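Local coordinates for Esterase/lipase (PDB 4N5H), which probably hydrolyses carboxylic esters, and may also transfer their acyl groups, as a serine esterase of the alpha/beta-hydrolase fold, at residues Y88-Y97 and I291-D302; A152-Q160 and R172-L182. The protein carries 1 engineered substitution. One frame throughout, in Å; residues are numbered along the deposited sequence. Where two conformers were deposited one is given.

Interaction 1: Y88-Y97 and I291-D302; sequences YCRYLASQGY and IETNLEMLRTFD. With IPA (isopropyl alcohol), chain D.
Y97 reaches across to the last turn of 291-302 and meets four of its residues in succession. Its CB leaves the loop just after G96, and CG lies anti to the carbonyl carbon (chi1 -66°), which lays the ring against the helix. Along one side of the ring CE1 packs on L298 CD1 at 3.8 Å, while the other methyl, CD2, sits over the ring centre as a CH-pi contact, 3.9 Å from the centroid. Along the other side CE2 lies 3.7 Å from F301 CE2, the two rings meeting rim to rim with their planes 36° apart. At the tip, Y97 OH donates to D302 OD1 over 2.6 Å, on the syn side of the carboxylate, and accepts from R299 NH2 at 3.0 Å, close to the guanidinium plane. R299 NE also forms a salt bridge with D302 OD2, coming from above the carboxylate plane, so the phenol oxygen joins an ion pair that already exists within one helical turn.

The two helices, 86-94 and 288-311, pack on the same side of the central alpha/beta-hydrolase sheet, where Y97 and F301 both touch P67 of strand 66-72; their short segments cross at -53° with axes 11.0 Å apart. Between them L92 CD2 meets L298 CD1 and the M297 methyl, CE. Y91 lays its outer ring atoms against I291 CD1, 3.5 Å from CE1, and presents its hydroxyl edge to L295 CD2. N294 OD1 approaches the edge of the Y88 ring in its plane; this oxygen accepts from N281 ND2 and from a water that also bonds Y88 OH. A second water links Q95 OE1 to R299 NH1.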
loop_
_atom_site.group_PDB
_atom_site.type_symbol
_atom_site.label_atom_id
_atom_site.label_comp_id
_atom_site.label_asym_id
_atom_site.label_seq_id
_atom_site.Cartn_x
_atom_site.Cartn_y
_atom_site.Cartn_z
ATOM N N TYR A 88 7.794 -16.038 6.559
ATOM C CA TYR A 88 8.441 -17.106 7.341
ATOM C C TYR A 88 9.919 -16.832 7.477
ATOM O O TYR A 88 10.484 -16.919 8.580
ATOM C CB TYR A 88 8.231 -18.427 6.636
ATOM C CG TYR A 88 8.943 -19.653 7.157
ATOM C CD1 TYR A 88 9.964 -20.230 6.429
ATOM C CD2 TYR A 88 8.596 -20.241 8.369
ATOM C CE1 TYR A 88 10.608 -21.368 6.846
ATOM C CE2 TYR A 88 9.216 -21.396 8.787
ATOM C CZ TYR A 88 10.179 -22.002 8.007
ATOM O OH TYR A 88 10.807 -23.166 8.366
ATOM N N CYS A 89 10.566 -16.460 6.373
ATOM C CA CYS A 89 11.997 -16.100 6.431
ATOM C C CYS A 89 12.255 -14.918 7.338
ATOM O O CYS A 89 13.231 -14.917 8.093
ATOM C CB CYS A 89 12.559 -15.870 5.045
ATOM S SG CYS A 89 12.733 -17.389 4.042
ATOM N N ARG A 90 11.428 -13.859 7.253
ATOM C CA ARG A 90 11.614 -12.725 8.168
ATOM C C ARG A 90 11.477 -13.169 9.611
ATOM O O ARG A 90 12.233 -12.723 10.510
ATOM C CB ARG A 90 10.540 -11.661 7.902
ATOM C CG ARG A 90 10.665 -10.920 6.580
ATOM C CD ARG A 90 9.380 -10.148 6.230
ATOM N NE ARG A 90 9.648 -9.325 5.052
ATOM C CZ ARG A 90 8.728 -9.036 4.085
ATOM N NH1 ARG A 90 7.468 -9.408 4.146
ATOM N NH2 ARG A 90 9.079 -8.296 3.061
ATOM N N TYR A 91 10.489 -14.026 9.879
ATOM C CA TYR A 91 10.337 -14.512 11.253
ATOM C C TYR A 91 11.633 -15.178 11.749
ATOM O O TYR A 91 12.155 -14.881 12.836
ATOM C CB TYR A 91 9.133 -15.460 11.505
ATOM C CG TYR A 91 9.156 -15.915 12.923
ATOM C CD1 TYR A 91 8.773 -15.022 13.966
ATOM C CD2 TYR A 91 9.606 -17.192 13.262
ATOM C CE1 TYR A 91 8.879 -15.422 15.273
ATOM C CE2 TYR A 91 9.705 -17.552 14.606
ATOM C CZ TYR A 91 9.367 -16.660 15.575
ATOM O OH TYR A 91 9.412 -17.024 16.917
ATOM N N LEU A 92 12.136 -16.093 10.969
ATOM C CA LEU A 92 13.357 -16.773 11.421
ATOM C C LEU A 92 14.484 -15.769 11.634
ATOM O O LEU A 92 15.201 -15.840 12.631
ATOM C CB LEU A 92 13.729 -17.869 10.432
ATOM C CG LEU A 92 12.713 -18.941 10.144
ATOM C CD1 LEU A 92 13.198 -19.880 9.054
ATOM C CD2 LEU A 92 12.364 -19.662 11.481
ATOM N N ALA A 93 14.676 -14.835 10.705
ATOM C CA ALA A 93 15.723 -13.806 10.842
ATOM C C ALA A 93 15.544 -12.960 12.107
ATOM O O ALA A 93 16.536 -12.640 12.780
ATOM C CB ALA A 93 15.735 -12.862 9.600
ATOM N N SER A 94 14.307 -12.681 12.451
ATOM C CA SER A 94 14.015 -11.846 13.612
ATOM C C SER A 94 14.486 -12.501 14.927
ATOM O O SER A 94 14.659 -11.780 15.932
ATOM C CB SER A 94 12.493 -11.523 13.734
ATOM O OG SER A 94 11.750 -12.628 14.243
ATOM N N GLN A 95 14.666 -13.790 14.917
ATOM C CA GLN A 95 15.158 -14.590 16.047
ATOM C C GLN A 95 16.673 -14.584 16.161
ATOM O O GLN A 95 17.184 -15.216 17.134
ATOM C CB GLN A 95 14.542 -15.969 16.026
ATOM C CG GLN A 95 13.037 -16.016 16.113
ATOM C CD GLN A 95 12.540 -15.183 17.269
ATOM O OE1 GLN A 95 12.728 -15.568 18.418
ATOM N NE2 GLN A 95 11.899 -14.070 16.984
ATOM N N GLY A 96 17.391 -13.878 15.312
ATOM C CA GLY A 96 18.809 -13.747 15.373
ATOM C C GLY A 96 19.621 -14.587 14.389
ATOM O O GLY A 96 20.733 -15.096 14.702
ATOM N N TYR A 97 19.027 -14.848 13.223
ATOM C CA TYR A 97 19.604 -15.728 12.224
ATOM C C TYR A 97 19.760 -14.955 10.899
ATOM O O TYR A 97 18.974 -14.074 10.601
ATOM C CB TYR A 97 18.720 -16.965 11.931
ATOM C CG TYR A 97 18.647 -17.852 13.155
ATOM C CD1 TYR A 97 17.730 -17.520 14.146
ATOM C CD2 TYR A 97 19.577 -18.860 13.411
ATOM C CE1 TYR A 97 17.734 -18.188 15.369
ATOM C CE2 TYR A 97 19.548 -19.589 14.636
ATOM C CZ TYR A 97 18.623 -19.244 15.586
ATOM O OH TYR A 97 18.548 -19.962 16.800
ATOM N N ILE A 291 4.743 -20.379 15.944
ATOM C CA ILE A 291 5.836 -19.921 16.781
ATOM C C ILE A 291 6.441 -21.087 17.556
ATOM O O ILE A 291 7.688 -21.265 17.575
ATOM C CB ILE A 291 5.322 -18.816 17.759
ATOM C CG1 ILE A 291 4.824 -17.575 17.117
ATOM C CG2 ILE A 291 6.386 -18.532 18.818
ATOM C CD1 ILE A 291 5.879 -16.683 16.581
ATOM N N GLU A 292 5.609 -21.978 18.153
ATOM C CA GLU A 292 6.148 -23.076 18.914
ATOM C C GLU A 292 6.962 -23.999 18.013
ATOM O O GLU A 292 8.070 -24.391 18.391
ATOM C CB GLU A 292 5.000 -23.851 19.581
ATOM C CG GLU A 292 5.508 -25.068 20.340
ATOM C CD GLU A 292 4.380 -25.880 20.965
ATOM O OE1 GLU A 292 3.425 -25.262 21.503
ATOM O OE2 GLU A 292 4.469 -27.103 20.953
ATOM N N THR A 293 6.423 -24.304 16.835
ATOM C CA THR A 293 7.087 -25.201 15.861
ATOM C C THR A 293 8.436 -24.613 15.383
ATOM O O THR A 293 9.439 -25.287 15.363
ATOM C CB THR A 293 6.131 -25.460 14.708
ATOM O OG1 THR A 293 4.973 -26.132 15.212
ATOM C CG2 THR A 293 6.779 -26.285 13.665
ATOM N N ASN A 294 8.394 -23.350 14.975
ATOM C CA ASN A 294 9.522 -22.708 14.415
ATOM C C ASN A 294 10.641 -22.491 15.426
ATOM O O ASN A 294 11.837 -22.657 15.118
ATOM C CB ASN A 294 9.093 -21.456 13.655
ATOM C CG ASN A 294 8.207 -21.795 12.432
ATOM O OD1 ASN A 294 8.320 -22.860 11.849
ATOM N ND2 ASN A 294 7.371 -20.831 12.053
ATOM N N LEU A 295 10.246 -22.065 16.639
ATOM C CA LEU A 295 11.259 -21.968 17.742
ATOM C C LEU A 295 11.780 -23.343 18.084
ATOM O O LEU A 295 13.016 -23.462 18.370
ATOM C CB LEU A 295 10.675 -21.349 18.960
ATOM C CG LEU A 295 10.345 -19.863 18.875
ATOM C CD1 LEU A 295 9.758 -19.311 20.158
ATOM C CD2 LEU A 295 11.589 -19.008 18.519
ATOM N N GLU A 296 10.949 -24.397 18.068
ATOM C CA GLU A 296 11.463 -25.712 18.383
ATOM C C GLU A 296 12.517 -26.160 17.373
ATOM O O GLU A 296 13.565 -26.735 17.700
ATOM C CB GLU A 296 10.342 -26.708 18.515
ATOM C CG GLU A 296 10.827 -28.065 18.966
ATOM C CD GLU A 296 9.680 -28.919 19.575
ATOM O OE1 GLU A 296 8.719 -28.342 20.149
ATOM O OE2 GLU A 296 9.772 -30.171 19.412
ATOM N N MET A 297 12.266 -25.874 16.114
ATOM C CA MET A 297 13.269 -26.050 15.043
ATOM C C MET A 297 14.560 -25.295 15.302
ATOM O O MET A 297 15.671 -25.888 15.192
ATOM C CB MET A 297 12.657 -25.710 13.711
ATOM C CG MET A 297 13.625 -25.839 12.543
ATOM S SD MET A 297 12.967 -25.252 10.966
ATOM C CE MET A 297 12.968 -23.434 11.227
ATOM N N LEU A 298 14.456 -24.021 15.634
ATOM C CA LEU A 298 15.651 -23.176 15.826
ATOM C C LEU A 298 16.399 -23.666 17.079
ATOM O O LEU A 298 17.665 -23.690 17.074
ATOM C CB LEU A 298 15.315 -21.700 15.939
ATOM C CG LEU A 298 14.783 -21.152 14.594
ATOM C CD1 LEU A 298 14.268 -19.737 14.896
ATOM C CD2 LEU A 298 15.829 -21.133 13.482
ATOM N N ARG A 299 15.640 -24.097 18.079
ATOM C CA ARG A 299 16.327 -24.632 19.292
ATOM C C ARG A 299 17.027 -25.972 19.042
ATOM O O ARG A 299 18.108 -26.209 19.639
ATOM C CB ARG A 299 15.399 -24.743 20.474
ATOM C CG ARG A 299 14.900 -23.422 21.025
ATOM C CD ARG A 299 15.975 -22.388 21.353
ATOM N NE ARG A 299 16.493 -21.483 20.265
ATOM C CZ ARG A 299 15.894 -20.375 19.864
ATOM N NH1 ARG A 299 14.697 -20.053 20.428
ATOM N NH2 ARG A 299 16.415 -19.573 18.934
ATOM N N THR A 300 16.478 -26.839 18.191
ATOM C CA THR A 300 17.115 -28.065 17.830
ATOM C C THR A 300 18.416 -27.722 17.117
ATOM O O THR A 300 19.503 -28.342 17.384
ATOM C CB THR A 300 16.186 -28.882 16.954
ATOM O OG1 THR A 300 14.996 -29.144 17.689
ATOM C CG2 THR A 300 16.816 -30.216 16.477
ATOM N N PHE A 301 18.321 -26.776 16.180
ATOM C CA PHE A 301 19.494 -26.302 15.416
ATOM C C PHE A 301 20.570 -25.793 16.367
ATOM O O PHE A 301 21.735 -26.116 16.237
ATOM C CB PHE A 301 19.016 -25.196 14.436
ATOM C CG PHE A 301 20.082 -24.448 13.703
ATOM C CD1 PHE A 301 21.207 -25.076 13.218
ATOM C CD2 PHE A 301 19.875 -23.111 13.356
ATOM C CE1 PHE A 301 22.114 -24.367 12.465
ATOM C CE2 PHE A 301 20.802 -22.384 12.579
ATOM C CZ PHE A 301 21.949 -23.021 12.175
ATOM N N ASP A 302 20.165 -24.970 17.278
ATOM C CA ASP A 302 21.104 -24.354 18.243
ATOM C C ASP A 302 21.743 -25.458 19.095
ATOM O O ASP A 302 22.951 -25.361 19.376
ATOM C CB ASP A 302 20.382 -23.437 19.216
ATOM C CG ASP A 302 19.879 -22.131 18.585
ATOM O OD1 ASP A 302 20.272 -21.785 17.447
ATOM O OD2 ASP A 302 19.231 -21.396 19.336
HETATM C C1 IPA D . 0.003 -25.728 21.685
HETATM C C2 IPA D . -0.030 -24.219 21.425
HETATM C C3 IPA D . 0.002 -23.444 22.740
HETATM O O2 IPA D . 1.086 -23.855 20.589
HETATM O O HOH W 1 9.841 -24.649 10.485
HETATM O O HOH W 2 14.600 -17.287 19.508
#

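Interaction 2: A152-Q160 and R172-L182; sequences ASLVACIQQ and RVNFNFTLVAL
The side-chain amide of Q159 pairs with the backbone of V173 through two hydrogen bonds: V173 N donates to OE1 at 3.0 Å, in the carbonyl plane and on a lone pair, and NE2 donates to V173 O at 2.9 Å. In this alpha/beta-hydrolase fold helix 147-158, at whose C-terminal end Q159 follows, comes after a probable nucleophile elbow; its segment 152-158 runs roughly antiparallel to strand 179-182 (158° between their directions). Q159 swings its chain beside its own carbonyl carbon (chi1 169°) and bends at chi2, which brings the amide to the loop; NE2 lies over one face of the R172 guanidinium, 3.4 Å above its plane and displaced toward the rim. Without the amide, as with an alanine here, V173 N and O would probably lose both of these partners and the 172-175 loop would be held less firmly.

Closer to the sheet, F177 sets CE1 against Q159 CB and CZ against V155 CG1. A156 CB then meets V180 CG2, and A152 CB meets L182 CD2. Farther out, R124 of helix 112-129 bonds R172 O, and F120 touches Q159. Beside the ring, Q160 NE2 donates to A156 O and to a water, which in turn accepts from F177 N at 3.0 Å.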
loop_
_atom_site.group_PDB
_atom_site.type_symbol
_atom_site.label_atom_id
_atom_site.label_comp_id
_atom_site.label_asym_id
_atom_site.label_seq_id
_atom_site.Cartn_x
_atom_site.Cartn_y
_atom_site.Cartn_z
ATOM N N ALA A 152 15.026 -30.111 -0.548
ATOM C CA ALA A 152 15.982 -30.041 0.521
ATOM C C ALA A 152 16.510 -31.451 0.872
ATOM O O ALA A 152 17.721 -31.568 1.215
ATOM C CB ALA A 152 15.429 -29.409 1.756
ATOM N N SER A 153 15.643 -32.467 0.880
ATOM C CA SER A 153 16.040 -33.804 1.271
ATOM C C SER A 153 17.050 -34.347 0.248
ATOM O O SER A 153 18.010 -35.009 0.617
ATOM C CB SER A 153 14.854 -34.761 1.491
ATOM O OG SER A 153 14.308 -35.212 0.235
ATOM N N LEU A 154 16.794 -34.031 -1.023
ATOM C CA LEU A 154 17.770 -34.436 -2.105
ATOM C C LEU A 154 19.071 -33.694 -2.046
ATOM O O LEU A 154 20.168 -34.304 -2.163
ATOM C CB LEU A 154 17.115 -34.288 -3.478
ATOM C CG LEU A 154 16.485 -35.517 -4.089
ATOM C CD1 LEU A 154 15.384 -36.128 -3.210
ATOM C CD2 LEU A 154 15.952 -35.309 -5.509
ATOM N N VAL A 155 19.050 -32.375 -1.832
ATOM C CA VAL A 155 20.244 -31.569 -1.739
ATOM C C VAL A 155 21.141 -32.085 -0.583
ATOM O O VAL A 155 22.321 -32.236 -0.723
ATOM C CB VAL A 155 19.836 -30.075 -1.469
ATOM C CG1 VAL A 155 21.003 -29.244 -0.923
ATOM C CG2 VAL A 155 19.295 -29.445 -2.701
ATOM N N ALA A 156 20.516 -32.460 0.557
ATOM C CA ALA A 156 21.253 -32.975 1.724
ATOM C C ALA A 156 22.036 -34.258 1.350
ATOM O O ALA A 156 23.188 -34.377 1.757
ATOM C CB ALA A 156 20.313 -33.290 2.855
ATOM N N CYS A 157 21.455 -35.099 0.547
ATOM C CA CYS A 157 22.135 -36.329 0.116
ATOM C C CYS A 157 23.196 -36.068 -0.932
ATOM O O CYS A 157 24.333 -36.595 -0.870
ATOM C CB CYS A 157 21.123 -37.285 -0.466
ATOM S SG CYS A 157 19.947 -37.944 0.760
ATOM N N ILE A 158 22.841 -35.230 -1.894
ATOM C CA ILE A 158 23.773 -34.901 -2.990
ATOM C C ILE A 158 25.019 -34.268 -2.451
ATOM O O ILE A 158 26.128 -34.578 -2.899
ATOM C CB ILE A 158 23.113 -34.050 -4.081
ATOM C CG1 ILE A 158 21.957 -34.797 -4.735
ATOM C CG2 ILE A 158 24.127 -33.587 -5.130
ATOM C CD1 ILE A 158 20.960 -33.916 -5.434
ATOM N N GLN A 159 24.919 -33.387 -1.477
ATOM C CA GLN A 159 26.063 -32.754 -0.913
ATOM C C GLN A 159 27.060 -33.761 -0.299
ATOM O O GLN A 159 28.230 -33.417 -0.172
ATOM C CB GLN A 159 25.592 -31.702 0.104
ATOM C CG GLN A 159 26.661 -31.106 0.992
ATOM C CD GLN A 159 27.669 -30.217 0.280
ATOM O OE1 GLN A 159 27.484 -29.859 -0.868
ATOM N NE2 GLN A 159 28.708 -29.817 0.997
ATOM N N GLN A 160 26.597 -34.956 0.107
ATOM C CA GLN A 160 27.474 -35.900 0.741
ATOM C C GLN A 160 28.077 -36.912 -0.258
ATOM O O GLN A 160 28.872 -37.756 0.132
ATOM C CB GLN A 160 26.704 -36.722 1.770
ATOM C CG GLN A 160 25.808 -36.030 2.641
ATOM C CD GLN A 160 26.370 -34.774 3.197
ATOM O OE1 GLN A 160 27.592 -34.666 3.462
ATOM N NE2 GLN A 160 25.428 -33.736 3.393
ATOM N N ARG A 172 30.132 -30.130 -4.867
ATOM C CA ARG A 172 29.863 -29.914 -3.439
ATOM C C ARG A 172 30.144 -28.440 -3.130
ATOM O O ARG A 172 30.983 -27.784 -3.743
ATOM C CB ARG A 172 30.715 -30.800 -2.569
ATOM C CG ARG A 172 32.205 -30.558 -2.557
ATOM C CD ARG A 172 32.963 -31.432 -1.487
ATOM N NE ARG A 172 32.938 -30.694 -0.200
ATOM C CZ ARG A 172 32.253 -31.008 0.906
ATOM N NH1 ARG A 172 31.485 -32.129 0.991
ATOM N NH2 ARG A 172 32.331 -30.175 1.945
ATOM N N VAL A 173 29.471 -27.946 -2.104
ATOM C CA VAL A 173 29.764 -26.626 -1.600
ATOM C C VAL A 173 30.649 -26.752 -0.345
ATOM O O VAL A 173 30.704 -27.802 0.298
ATOM C CB VAL A 173 28.523 -25.767 -1.333
ATOM C CG1 VAL A 173 27.818 -25.538 -2.672
ATOM C CG2 VAL A 173 27.591 -26.390 -0.286
ATOM N N ASN A 174 31.330 -25.674 -0.013
ATOM C CA ASN A 174 32.355 -25.692 1.048
ATOM C C ASN A 174 31.753 -25.371 2.436
ATOM O O ASN A 174 32.326 -24.553 3.225
ATOM C CB ASN A 174 33.458 -24.679 0.659
ATOM C CG ASN A 174 34.715 -24.758 1.522
ATOM O OD1 ASN A 174 35.444 -23.735 1.681
ATOM N ND2 ASN A 174 35.031 -25.931 2.018
ATOM N N PHE A 175 30.603 -25.923 2.754
ATOM C CA PHE A 175 30.061 -25.907 4.092
ATOM C C PHE A 175 29.163 -27.099 4.189
ATOM O O PHE A 175 28.919 -27.730 3.186
ATOM C CB PHE A 175 29.393 -24.574 4.427
ATOM C CG PHE A 175 28.217 -24.176 3.534
ATOM C CD1 PHE A 175 26.911 -24.658 3.775
ATOM C CD2 PHE A 175 28.407 -23.356 2.441
ATOM C CE1 PHE A 175 25.841 -24.280 2.979
ATOM C CE2 PHE A 175 27.315 -22.919 1.646
ATOM C CZ PHE A 175 26.022 -23.377 1.931
ATOM N N ASN A 176 28.748 -27.438 5.413
ATOM C CA ASN A 176 27.940 -28.643 5.640
ATOM C C ASN A 176 26.615 -28.155 6.233
ATOM O O ASN A 176 26.546 -27.039 6.735
ATOM C CB ASN A 176 28.593 -29.529 6.715
ATOM C CG ASN A 176 30.063 -29.945 6.400
ATOM O OD1 ASN A 176 30.347 -30.570 5.380
ATOM N ND2 ASN A 176 31.003 -29.599 7.335
ATOM N N PHE A 177 25.640 -29.020 6.309
ATOM C CA PHE A 177 24.359 -28.754 6.979
ATOM C C PHE A 177 24.380 -29.323 8.384
ATOM O O PHE A 177 24.693 -30.548 8.571
ATOM C CB PHE A 177 23.208 -29.358 6.193
ATOM C CG PHE A 177 23.222 -28.992 4.745
ATOM C CD1 PHE A 177 23.242 -29.949 3.767
ATOM C CD2 PHE A 177 23.244 -27.654 4.394
ATOM C CE1 PHE A 177 23.289 -29.581 2.408
ATOM C CE2 PHE A 177 23.244 -27.296 3.056
ATOM C CZ PHE A 177 23.306 -28.246 2.064
ATOM N N THR A 178 24.136 -28.477 9.365
ATOM C CA THR A 178 24.035 -28.860 10.752
ATOM C C THR A 178 22.752 -29.665 11.056
ATOM O O THR A 178 22.758 -30.639 11.826
ATOM C CB THR A 178 24.107 -27.590 11.635
ATOM O OG1 THR A 178 25.275 -26.877 11.284
ATOM C CG2 THR A 178 24.138 -27.924 13.117
ATOM N N LEU A 179 21.663 -29.286 10.400
ATOM C CA LEU A 179 20.380 -29.890 10.573
ATOM C C LEU A 179 19.618 -29.674 9.257
ATOM O O LEU A 179 19.775 -28.601 8.665
ATOM C CB LEU A 179 19.621 -29.166 11.682
ATOM C CG LEU A 179 18.173 -29.614 11.951
ATOM C CD1 LEU A 179 17.979 -31.114 12.293
ATOM C CD2 LEU A 179 17.571 -28.772 13.120
ATOM N N VAL A 180 18.811 -30.617 8.873
ATOM C CA VAL A 180 17.930 -30.503 7.734
ATOM C C VAL A 180 16.504 -30.695 8.249
ATOM O O VAL A 180 16.084 -31.768 8.695
ATOM C CB VAL A 180 18.235 -31.496 6.665
ATOM C CG1 VAL A 180 17.346 -31.297 5.492
ATOM C CG2 VAL A 180 19.665 -31.410 6.194
ATOM N N ALA A 181 15.725 -29.600 8.167
ATOM C CA ALA A 181 14.345 -29.578 8.672
ATOM C C ALA A 181 13.339 -29.564 7.512
ATOM O O ALA A 181 13.385 -28.677 6.651
ATOM C CB ALA A 181 14.079 -28.412 9.541
ATOM N N LEU A 182 12.519 -30.588 7.479
ATOM C CA LEU A 182 11.552 -30.760 6.378
ATOM C C LEU A 182 10.177 -30.487 6.905
ATOM O O LEU A 182 9.735 -31.132 7.856
ATOM C CB LEU A 182 11.647 -32.144 5.804
ATOM C CG LEU A 182 13.045 -32.625 5.397
ATOM C CD1 LEU A 182 13.000 -34.078 4.950
ATOM C CD2 LEU A 182 13.715 -31.747 4.390
HETATM O O HOH W 3 28.685 -31.536 3.828
HETATM O O HOH W 4 26.378 -31.577 4.984
#

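From the N terminus, after helix 2-28 and strands 35-42, 52-58 and 66-72, the chain reaches 88-97, the end of helix 86-94 and the turn into strand 98-102. It then adds strands 98-102, 135-136 and 140-145 before 152-160, whose partner 172-182 follows after only 11 residues, so interaction 2 closes a short helix-to-strand connection. Interaction 1 closes much later, when helix 288-311 returns to 88-97 across 193 residues, and interaction 2 nests inside that long loop without crossing it. Strand 179-183 lies between the two: V180 and L182 face helix 147-158, whereas L179 and A181 pack on T300 and M297 of interaction 1. The contacts thus tie together helical layers on opposite faces of one sheet.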